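Local coordinates for cGAS/DncV-like nucleotidyltransferase in E. coli homolog (Elizabethkingia meningoseptica ATCC 13253 = NBRC 12535, PDB 6E0N), which probably makes cyclic dinucleotide second messengers from ATP and GTP in a bacterial CBASS defence system against phage, at residues Val15-Asp20 with Arg51-Val56; Ser60-Val65 with Asn131-Asp136. One frame throughout, in Å; residues are numbered along the deposited sequence.

Contact 1: Val15-Asp20 with Arg51-Val56; sequences VSTTED and RNNTNV. With GTP (guanosine-5'-triphosphate), chain D.
The carbonyl oxygen S16 O takes two bonds, one from N55 ND2 and one from a water. The N55 ND2 bond to S16 O is 3.3 Å long and bent, and it comes from well above the carbonyl plane. The water also donates to N53 OD1 at 2.7 Å and accepts from N55 N at 3.0 Å, so one water links S16 O, N53 OD1 and N55 N. Next to it, V15 N donates to N55 O over 3.0 Å, a fairly straight bond. N55 therefore meets the loop with both backbone and side chain, and its CB lies against S16 O. Its OD1 is hydrogen-bonded to S49, which fixes the flip of the amide. G48 and S49, after strand 42-47, form the Gly-Ser motif of nucleotidyltransferases, and S49 N bonds to a GTP. All of helix 48-52, R51 and N52 included, probably binds GTP. S16 OG turns instead to R57 O. N53 has positive phi (63°) and is the first residue to abandon the helical path. Chi1 of N53 (-160°) swings the amide away from its own backbone N and brings OD1 beside T17, 3.6 Å from T17 CG2. Its ND2 makes a weak bond to O1B of the GTP in chain D. The loop itself is braced by a type I turn from T17 to D20, with T17 N bonded to D20 OD2 at 3.0 Å. T17 OG1 accepts from E19 N in an ST turn. At the other end V15 CG2 packs 3.4 Å from V56 C, while the V56 side chain leans on helix 188-205.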
loop_
_atom_site.group_PDB
_atom_site.type_symbol
_atom_site.label_atom_id
_atom_site.label_comp_id
_atom_site.label_asym_id
_atom_site.label_seq_id
_atom_site.Cartn_x
_atom_site.Cartn_y
_atom_site.Cartn_z
ATOM N N VAL A 15 5.147 -3.408 -12.900
ATOM C CA VAL A 15 4.513 -3.051 -14.164
ATOM C C VAL A 15 4.489 -1.533 -14.289
ATOM O O VAL A 15 5.118 -0.968 -15.190
ATOM C CB VAL A 15 3.110 -3.676 -14.280
ATOM C CG1 VAL A 15 2.474 -3.315 -15.602
ATOM C CG2 VAL A 15 3.202 -5.194 -14.130
ATOM N N SER A 16 3.787 -0.860 -13.384
ATOM C CA SER A 16 3.762 0.597 -13.342
ATOM C C SER A 16 4.771 1.088 -12.313
ATOM O O SER A 16 4.891 0.514 -11.229
ATOM C CB SER A 16 2.375 1.106 -12.943
ATOM O OG SER A 16 1.365 0.614 -13.804
ATOM N N THR A 17 5.488 2.159 -12.648
ATOM C CA THR A 17 6.438 2.750 -11.712
ATOM C C THR A 17 6.446 4.268 -11.863
ATOM O O THR A 17 5.846 4.836 -12.779
ATOM C CB THR A 17 7.869 2.231 -11.923
ATOM O OG1 THR A 17 8.392 2.768 -13.146
ATOM C CG2 THR A 17 7.903 0.711 -11.972
ATOM N N THR A 18 7.162 4.926 -10.945
ATOM C CA THR A 18 7.268 6.383 -10.955
ATOM C C THR A 18 8.078 6.910 -12.132
ATOM O O THR A 18 8.136 8.129 -12.327
ATOM C CB THR A 18 7.902 6.861 -9.645
ATOM O OG1 THR A 18 9.120 6.140 -9.408
ATOM C CG2 THR A 18 6.956 6.644 -8.478
ATOM N N GLU A 19 8.718 6.032 -12.904
ATOM C CA GLU A 19 9.391 6.441 -14.130
ATOM C C GLU A 19 8.427 6.626 -15.293
ATOM O O GLU A 19 8.814 7.226 -16.302
ATOM C CB GLU A 19 10.458 5.411 -14.513
ATOM C CG GLU A 19 11.535 5.229 -13.459
ATOM C CD GLU A 19 12.260 6.522 -13.140
ATOM O OE1 GLU A 19 12.815 7.145 -14.072
ATOM O OE2 GLU A 19 12.259 6.924 -11.956
ATOM N N ASP A 20 7.190 6.146 -15.171
ATOM C CA ASP A 20 6.230 6.252 -16.259
ATOM C C ASP A 20 5.836 7.707 -16.464
ATOM O O ASP A 20 5.541 8.422 -15.505
ATOM C CB ASP A 20 4.982 5.429 -15.934
ATOM C CG ASP A 20 5.268 3.945 -15.846
ATOM O OD1 ASP A 20 6.277 3.493 -16.423
ATOM O OD2 ASP A 20 4.469 3.226 -15.205
ATOM N N ARG A 51 4.953 4.044 -4.245
ATOM C CA ARG A 51 6.001 4.330 -3.271
ATOM C C ARG A 51 6.817 3.080 -2.963
ATOM O O ARG A 51 8.051 3.118 -2.944
ATOM C CB ARG A 51 5.366 4.875 -1.991
ATOM C CG ARG A 51 6.348 5.157 -0.862
ATOM C CD ARG A 51 7.180 6.396 -1.146
ATOM N NE ARG A 51 8.255 6.576 -0.171
ATOM C CZ ARG A 51 8.116 7.189 1.002
ATOM N NH1 ARG A 51 6.941 7.686 1.371
ATOM N NH2 ARG A 51 9.159 7.306 1.807
ATOM N N ASN A 52 6.141 1.965 -2.715
ATOM C CA ASN A 52 6.792 0.722 -2.330
ATOM C C ASN A 52 7.217 -0.120 -3.526
ATOM O O ASN A 52 7.869 -1.150 -3.340
ATOM C CB ASN A 52 5.853 -0.075 -1.422
ATOM C CG ASN A 52 5.338 0.754 -0.254
ATOM O OD1 ASN A 52 6.104 1.443 0.417
ATOM N ND2 ASN A 52 4.035 0.695 -0.014
ATOM N N ASN A 53 6.872 0.301 -4.742
ATOM C CA ASN A 53 7.263 -0.389 -5.974
ATOM C C ASN A 53 6.669 -1.796 -6.043
ATOM O O ASN A 53 7.365 -2.780 -6.302
ATOM C CB ASN A 53 8.782 -0.417 -6.155
ATOM C CG ASN A 53 9.192 -0.666 -7.596
ATOM O OD1 ASN A 53 8.453 -0.349 -8.527
ATOM N ND2 ASN A 53 10.369 -1.245 -7.784
ATOM N N THR A 54 5.355 -1.880 -5.837
ATOM C CA THR A 54 4.653 -3.159 -5.838
ATOM C C THR A 54 3.520 -3.206 -6.858
ATOM O O THR A 54 2.602 -4.019 -6.719
ATOM C CB THR A 54 4.119 -3.474 -4.441
ATOM O OG1 THR A 54 3.222 -2.434 -4.027
ATOM C CG2 THR A 54 5.257 -3.575 -3.438
ATOM N N ASN A 55 3.569 -2.364 -7.884
ATOM C CA ASN A 55 2.523 -2.339 -8.897
ATOM C C ASN A 55 2.641 -3.533 -9.836
ATOM O O ASN A 55 3.734 -3.864 -10.310
ATOM C CB ASN A 55 2.623 -1.060 -9.721
ATOM C CG ASN A 55 1.943 0.118 -9.061
ATOM O OD1 ASN A 55 0.797 0.018 -8.623
ATOM N ND2 ASN A 55 2.647 1.242 -8.982
ATOM N N VAL A 56 1.510 -4.171 -10.116
ATOM C CA VAL A 56 1.488 -5.318 -11.017
ATOM C C VAL A 56 0.422 -5.147 -12.093
ATOM O O VAL A 56 0.112 -6.089 -12.832
ATOM C CB VAL A 56 1.281 -6.634 -10.246
ATOM C CG1 VAL A 56 2.365 -6.818 -9.197
ATOM C CG2 VAL A 56 -0.104 -6.658 -9.600
HETATM P PG GTP D . 13.088 -5.087 -7.987
HETATM O O1G GTP D . 12.408 -6.403 -8.275
HETATM O O2G GTP D . 12.792 -4.681 -6.562
HETATM O O3G GTP D . 14.577 -5.210 -8.228
HETATM O O3B GTP D . 12.431 -3.986 -8.972
HETATM P PB GTP D . 13.165 -2.729 -9.661
HETATM O O1B GTP D . 12.191 -2.021 -10.566
HETATM O O2B GTP D . 14.389 -3.168 -10.417
HETATM O O3A GTP D . 13.533 -1.745 -8.444
HETATM P PA GTP D . 15.039 -1.432 -8.000
HETATM O O1A GTP D . 15.968 -2.576 -8.344
HETATM O O2A GTP D . 15.075 -1.160 -6.513
HETATM O "O5'" GTP D . 15.492 -0.090 -8.753
HETATM C "C5'" GTP D . 15.004 1.158 -8.334
HETATM C "C4'" GTP D . 15.698 2.215 -9.170
HETATM O "O4'" GTP D . 16.961 2.555 -8.571
HETATM C "C3'" GTP D . 16.019 1.758 -10.600
HETATM O "O3'" GTP D . 15.840 2.848 -11.470
HETATM C "C2'" GTP D . 17.505 1.354 -10.575
HETATM O "O2'" GTP D . 18.128 1.578 -11.791
HETATM C "C1'" GTP D . 18.060 2.270 -9.468
HETATM N N9 GTP D . 19.215 1.774 -8.733
HETATM C C8 GTP D . 19.869 0.610 -8.957
HETATM N N7 GTP D . 20.905 0.536 -8.095
HETATM C C5 GTP D . 20.928 1.663 -7.345
HETATM C C6 GTP D . 21.767 2.096 -6.326
HETATM O O6 GTP D . 22.711 1.400 -5.953
HETATM N N1 GTP D . 21.536 3.319 -5.732
HETATM C C2 GTP D . 20.476 4.099 -6.152
HETATM N N2 GTP D . 20.260 5.273 -5.574
HETATM N N3 GTP D . 19.644 3.665 -7.164
HETATM C C4 GTP D . 19.869 2.461 -7.749
HETATM O O HOH W 1 5.817 -0.623 -8.897
HETATM O O HOH W 2 7.414 2.878 -8.482
#

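Contact 2: Ser60-Val65 with Asn131-Asp136; sequences SDVDIV and NRITAD. With MG (magnesium ion), chain E; APC (diphosphomethylphosphonic acid adenosyl ester), chain B; GTP (guanosine-5'-triphosphate), chain C.
I133 meets V62 first, its side chain crossing that of V62 at about a right angle. I133 CD1 sits tightly, 3.5 Å from V62 CG1, and also touches S60 O. Chi1 of I133 (60°) sets CG1 between the backbone N and the carbonyl carbon, and the extended chi2 (177°) carries CD1 on to V62. Y50 and helix 21-38 cover the same apolar patch. T134 follows, side by side with D61, its CB 3.4 Å from D61 OD1. A water joins D61 OD1 to T134 N, while T134 OG1 bonds to G128 N. T134 O accepts from V62 N in the carbonyl plane, which starts the parallel pairing of strands 62-68 and 135-147. A135 CB packs on V62 CG1 and I64 CD1. D136 N then donates to V62 O, nearly along the C=O axis, and D136 O accepts from I64 N. D136 and D63 point to the same face of the sheet. D63 OD2 binds the magnesium ion at 2.2 Å, with three phosphate oxygens of the GTP in chain C and two waters. D61 and D136, which probably also bind magnesium, do not touch this ion; D61 reaches it through a water on its main-chain O. D63 OD1 and D136 OD2 lie 3.7 Å apart, like charges that the ATP analogue's O3' hydroxyl between them probably eases. This acidic centre of a nucleotidyltransferase fold is consistent with O3' being held for attack on the GTP alpha-phosphate.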
loop_
_atom_site.group_PDB
_atom_site.type_symbol
_atom_site.label_atom_id
_atom_site.label_comp_id
_atom_site.label_asym_id
_atom_site.label_seq_id
_atom_site.Cartn_x
_atom_site.Cartn_y
_atom_site.Cartn_z
ATOM N N SER A 60 -1.738 1.841 -13.272
ATOM C CA SER A 60 -2.320 1.789 -11.939
ATOM C C SER A 60 -2.484 3.190 -11.357
ATOM O O SER A 60 -1.748 4.121 -11.697
ATOM C CB SER A 60 -1.428 0.969 -11.006
ATOM O OG SER A 60 -1.315 -0.374 -11.439
ATOM N N ASP A 61 -3.452 3.324 -10.454
ATOM C CA ASP A 61 -3.669 4.590 -9.765
ATOM C C ASP A 61 -2.537 4.852 -8.776
ATOM O O ASP A 61 -1.990 3.929 -8.164
ATOM C CB ASP A 61 -4.988 4.554 -8.990
ATOM C CG ASP A 61 -6.188 4.252 -9.870
ATOM O OD1 ASP A 61 -6.041 4.247 -11.108
ATOM O OD2 ASP A 61 -7.282 4.014 -9.315
ATOM N N VAL A 62 -2.195 6.130 -8.609
ATOM C CA VAL A 62 -1.128 6.552 -7.706
ATOM C C VAL A 62 -1.746 7.227 -6.489
ATOM O O VAL A 62 -2.721 7.980 -6.607
ATOM C CB VAL A 62 -0.110 7.476 -8.408
ATOM C CG1 VAL A 62 -0.783 8.729 -8.955
ATOM C CG2 VAL A 62 1.020 7.851 -7.450
ATOM N N ASP A 63 -1.174 6.953 -5.316
ATOM C CA ASP A 63 -1.653 7.498 -4.051
ATOM C C ASP A 63 -0.753 8.660 -3.652
ATOM O O ASP A 63 0.404 8.456 -3.271
ATOM C CB ASP A 63 -1.650 6.412 -2.980
ATOM C CG ASP A 63 -2.480 5.208 -3.378
ATOM O OD1 ASP A 63 -3.635 5.405 -3.809
ATOM O OD2 ASP A 63 -1.974 4.069 -3.278
ATOM N N ILE A 64 -1.291 9.873 -3.738
ATOM C CA ILE A 64 -0.563 11.096 -3.425
ATOM C C ILE A 64 -1.074 11.602 -2.084
ATOM O O ILE A 64 -2.239 11.995 -1.963
ATOM C CB ILE A 64 -0.742 12.157 -4.518
ATOM C CG1 ILE A 64 -0.281 11.606 -5.867
ATOM C CG2 ILE A 64 0.013 13.422 -4.152
ATOM C CD1 ILE A 64 -0.616 12.498 -7.047
ATOM N N VAL A 65 -0.205 11.607 -1.079
ATOM C CA VAL A 65 -0.567 12.077 0.252
ATOM C C VAL A 65 -0.307 13.575 0.338
ATOM O O VAL A 65 0.757 14.055 -0.076
ATOM C CB VAL A 65 0.222 11.324 1.335
ATOM C CG1 VAL A 65 -0.229 11.782 2.720
ATOM C CG2 VAL A 65 0.057 9.822 1.184
ATOM N N ASN A 131 -3.116 11.110 -20.994
ATOM C CA ASN A 131 -1.758 11.533 -20.679
ATOM C C ASN A 131 -1.413 11.486 -19.198
ATOM O O ASN A 131 -0.309 11.900 -18.825
ATOM C CB ASN A 131 -1.521 12.959 -21.193
ATOM C CG ASN A 131 -1.608 13.060 -22.699
ATOM O OD1 ASN A 131 -1.177 12.158 -23.416
ATOM N ND2 ASN A 131 -2.170 14.159 -23.190
ATOM N N ARG A 132 -2.308 11.010 -18.338
ATOM C CA ARG A 132 -1.980 10.931 -16.922
ATOM C C ARG A 132 -2.797 9.830 -16.266
ATOM O O ARG A 132 -3.956 9.604 -16.629
ATOM C CB ARG A 132 -2.210 12.268 -16.199
ATOM C CG ARG A 132 -3.645 12.656 -16.028
ATOM C CD ARG A 132 -3.835 13.881 -15.079
ATOM N NE ARG A 132 -5.257 13.994 -14.775
ATOM C CZ ARG A 132 -6.068 14.920 -15.267
ATOM N NH1 ARG A 132 -5.604 15.877 -16.062
ATOM N NH2 ARG A 132 -7.352 14.891 -14.950
ATOM N N ILE A 133 -2.175 9.150 -15.298
ATOM C CA ILE A 133 -2.886 8.132 -14.544
ATOM C C ILE A 133 -3.863 8.790 -13.578
ATOM O O ILE A 133 -3.777 9.983 -13.262
ATOM C CB ILE A 133 -1.907 7.207 -13.800
ATOM C CG1 ILE A 133 -1.046 8.009 -12.817
ATOM C CG2 ILE A 133 -1.027 6.459 -14.786
ATOM C CD1 ILE A 133 -0.101 7.140 -11.987
ATOM N N THR A 134 -4.822 7.994 -13.114
ATOM C CA THR A 134 -5.698 8.419 -12.038
ATOM C C THR A 134 -4.912 8.487 -10.739
ATOM O O THR A 134 -3.980 7.712 -10.505
ATOM C CB THR A 134 -6.852 7.429 -11.891
ATOM O OG1 THR A 134 -7.664 7.475 -13.069
ATOM C CG2 THR A 134 -7.692 7.749 -10.670
ATOM N N ALA A 135 -5.287 9.442 -9.898
ATOM C CA ALA A 135 -4.639 9.626 -8.611
ATOM C C ALA A 135 -5.680 9.676 -7.506
ATOM O O ALA A 135 -6.762 10.243 -7.682
ATOM C CB ALA A 135 -3.823 10.926 -8.576
ATOM N N ASP A 136 -5.343 9.075 -6.369
ATOM C CA ASP A 136 -6.083 9.241 -5.127
ATOM C C ASP A 136 -5.288 10.229 -4.279
ATOM O O ASP A 136 -4.158 9.937 -3.877
ATOM C CB ASP A 136 -6.232 7.903 -4.405
ATOM C CG ASP A 136 -7.198 6.978 -5.097
ATOM O OD1 ASP A 136 -7.915 7.439 -6.007
ATOM O OD2 ASP A 136 -7.242 5.789 -4.723
HETATM MG MG MG E . -2.619 2.263 -4.325
HETATM P PG APC B . -15.229 4.314 -1.699
HETATM O O1G APC B . -14.678 3.658 -2.944
HETATM O O2G APC B . -15.619 5.744 -1.992
HETATM O O3G APC B . -16.440 3.542 -1.230
HETATM P PB APC B . -12.523 4.528 -0.865
HETATM O O1B APC B . -12.212 4.344 -2.303
HETATM O O2B APC B . -11.957 5.770 -0.282
HETATM O O3B APC B . -14.091 4.293 -0.518
HETATM P PA APC B . -10.013 2.769 -0.946
HETATM O O1A APC B . -10.221 2.789 -2.427
HETATM O O2A APC B . -9.508 1.376 -0.516
HETATM C C3A APC B . -11.657 3.150 -0.120
HETATM O "O5'" APC B . -8.926 3.863 -0.375
HETATM C "C5'" APC B . -8.826 5.037 -1.112
HETATM C "C4'" APC B . -7.365 5.536 -0.978
HETATM O "O4'" APC B . -7.168 5.921 0.247
HETATM C "C3'" APC B . -6.411 4.357 -1.246
HETATM O "O3'" APC B . -5.930 4.441 -2.513
HETATM C "C2'" APC B . -5.290 4.543 -0.209
HETATM O "O2'" APC B . -4.135 5.244 -0.855
HETATM C "C1'" APC B . -5.778 5.280 0.744
HETATM N N9 APC B . -6.043 4.441 1.904
HETATM C C8 APC B . -6.984 3.518 2.179
HETATM N N7 APC B . -6.758 3.039 3.410
HETATM C C5 APC B . -5.677 3.665 3.901
HETATM C C6 APC B . -5.007 3.571 5.105
HETATM N N6 APC B . -5.198 2.773 6.298
HETATM N N1 APC B . -3.942 4.320 5.339
HETATM C C2 APC B . -3.510 5.185 4.397
HETATM N N3 APC B . -4.171 5.278 3.223
HETATM C C4 APC B . -5.244 4.521 2.975
HETATM P PG GTP C . -2.608 -1.253 -4.835
HETATM O O1G GTP C . -1.959 -1.824 -6.077
HETATM O O2G GTP C . -3.853 -2.049 -4.528
HETATM O O3G GTP C . -2.965 0.201 -5.054
HETATM O O3B GTP C . -1.579 -1.432 -3.609
HETATM P PB GTP C . -1.156 -0.235 -2.624
HETATM O O1B GTP C . -1.132 1.092 -3.350
HETATM O O2B GTP C . 0.190 -0.584 -2.035
HETATM O O3A GTP C . -2.229 -0.214 -1.429
HETATM P PA GTP C . -3.437 0.850 -1.357
HETATM O O1A GTP C . -3.635 1.565 -2.674
HETATM O O2A GTP C . -4.701 0.151 -0.917
HETATM O "O5'" GTP C . -2.975 1.891 -0.225
HETATM C "C5'" GTP C . -1.838 2.674 -0.424
HETATM C "C4'" GTP C . -1.033 2.721 0.853
HETATM O "O4'" GTP C . -1.903 3.125 1.927
HETATM C "C3'" GTP C . -0.336 1.433 1.312
HETATM O "O3'" GTP C . 0.961 1.315 0.837
HETATM C "C2'" GTP C . -0.313 1.625 2.850
HETATM O "O2'" GTP C . 0.866 2.299 3.193
HETATM C "C1'" GTP C . -1.564 2.470 3.143
HETATM N N9 GTP C . -2.623 1.549 3.578
HETATM C C8 GTP C . -3.636 1.046 2.811
HETATM N N7 GTP C . -4.388 0.228 3.582
HETATM C C5 GTP C . -3.868 0.212 4.832
HETATM C C6 GTP C . -4.236 -0.445 6.000
HETATM O O6 GTP C . -5.217 -1.184 6.012
HETATM N N1 GTP C . -3.489 -0.262 7.147
HETATM C C2 GTP C . -2.388 0.571 7.128
HETATM N N2 GTP C . -1.661 0.750 8.227
HETATM N N3 GTP C . -2.024 1.215 5.968
HETATM C C4 GTP C . -2.754 1.040 4.840
HETATM O O HOH W 3 -4.827 5.031 -13.490
HETATM O O HOH W 4 -1.194 2.703 -5.856
HETATM O O HOH W 5 -4.144 3.298 -5.139
#

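From the N terminus, the chain passes helix 5-11 and enters the loop 15-20. Helix 21-38 and strand 42-47 follow, and the chain returns at the end of helix 48-52, where contact 1 closes this first loop. A few residues on, 60-65 opens contact 2. That contact closes a longer loop, holding the end of strand 62-68, the unmodelled residues 77-95, helix 98-113 and a short hairpin, when 131-136 comes back. The two are in series, neither nested nor crossed. They touch where S16 and N55 pack against S60. Contact 1 joins the N-terminal loop to the end of helix 48-52. Contact 2 joins two parallel strands of the central sheet, beside the metal site.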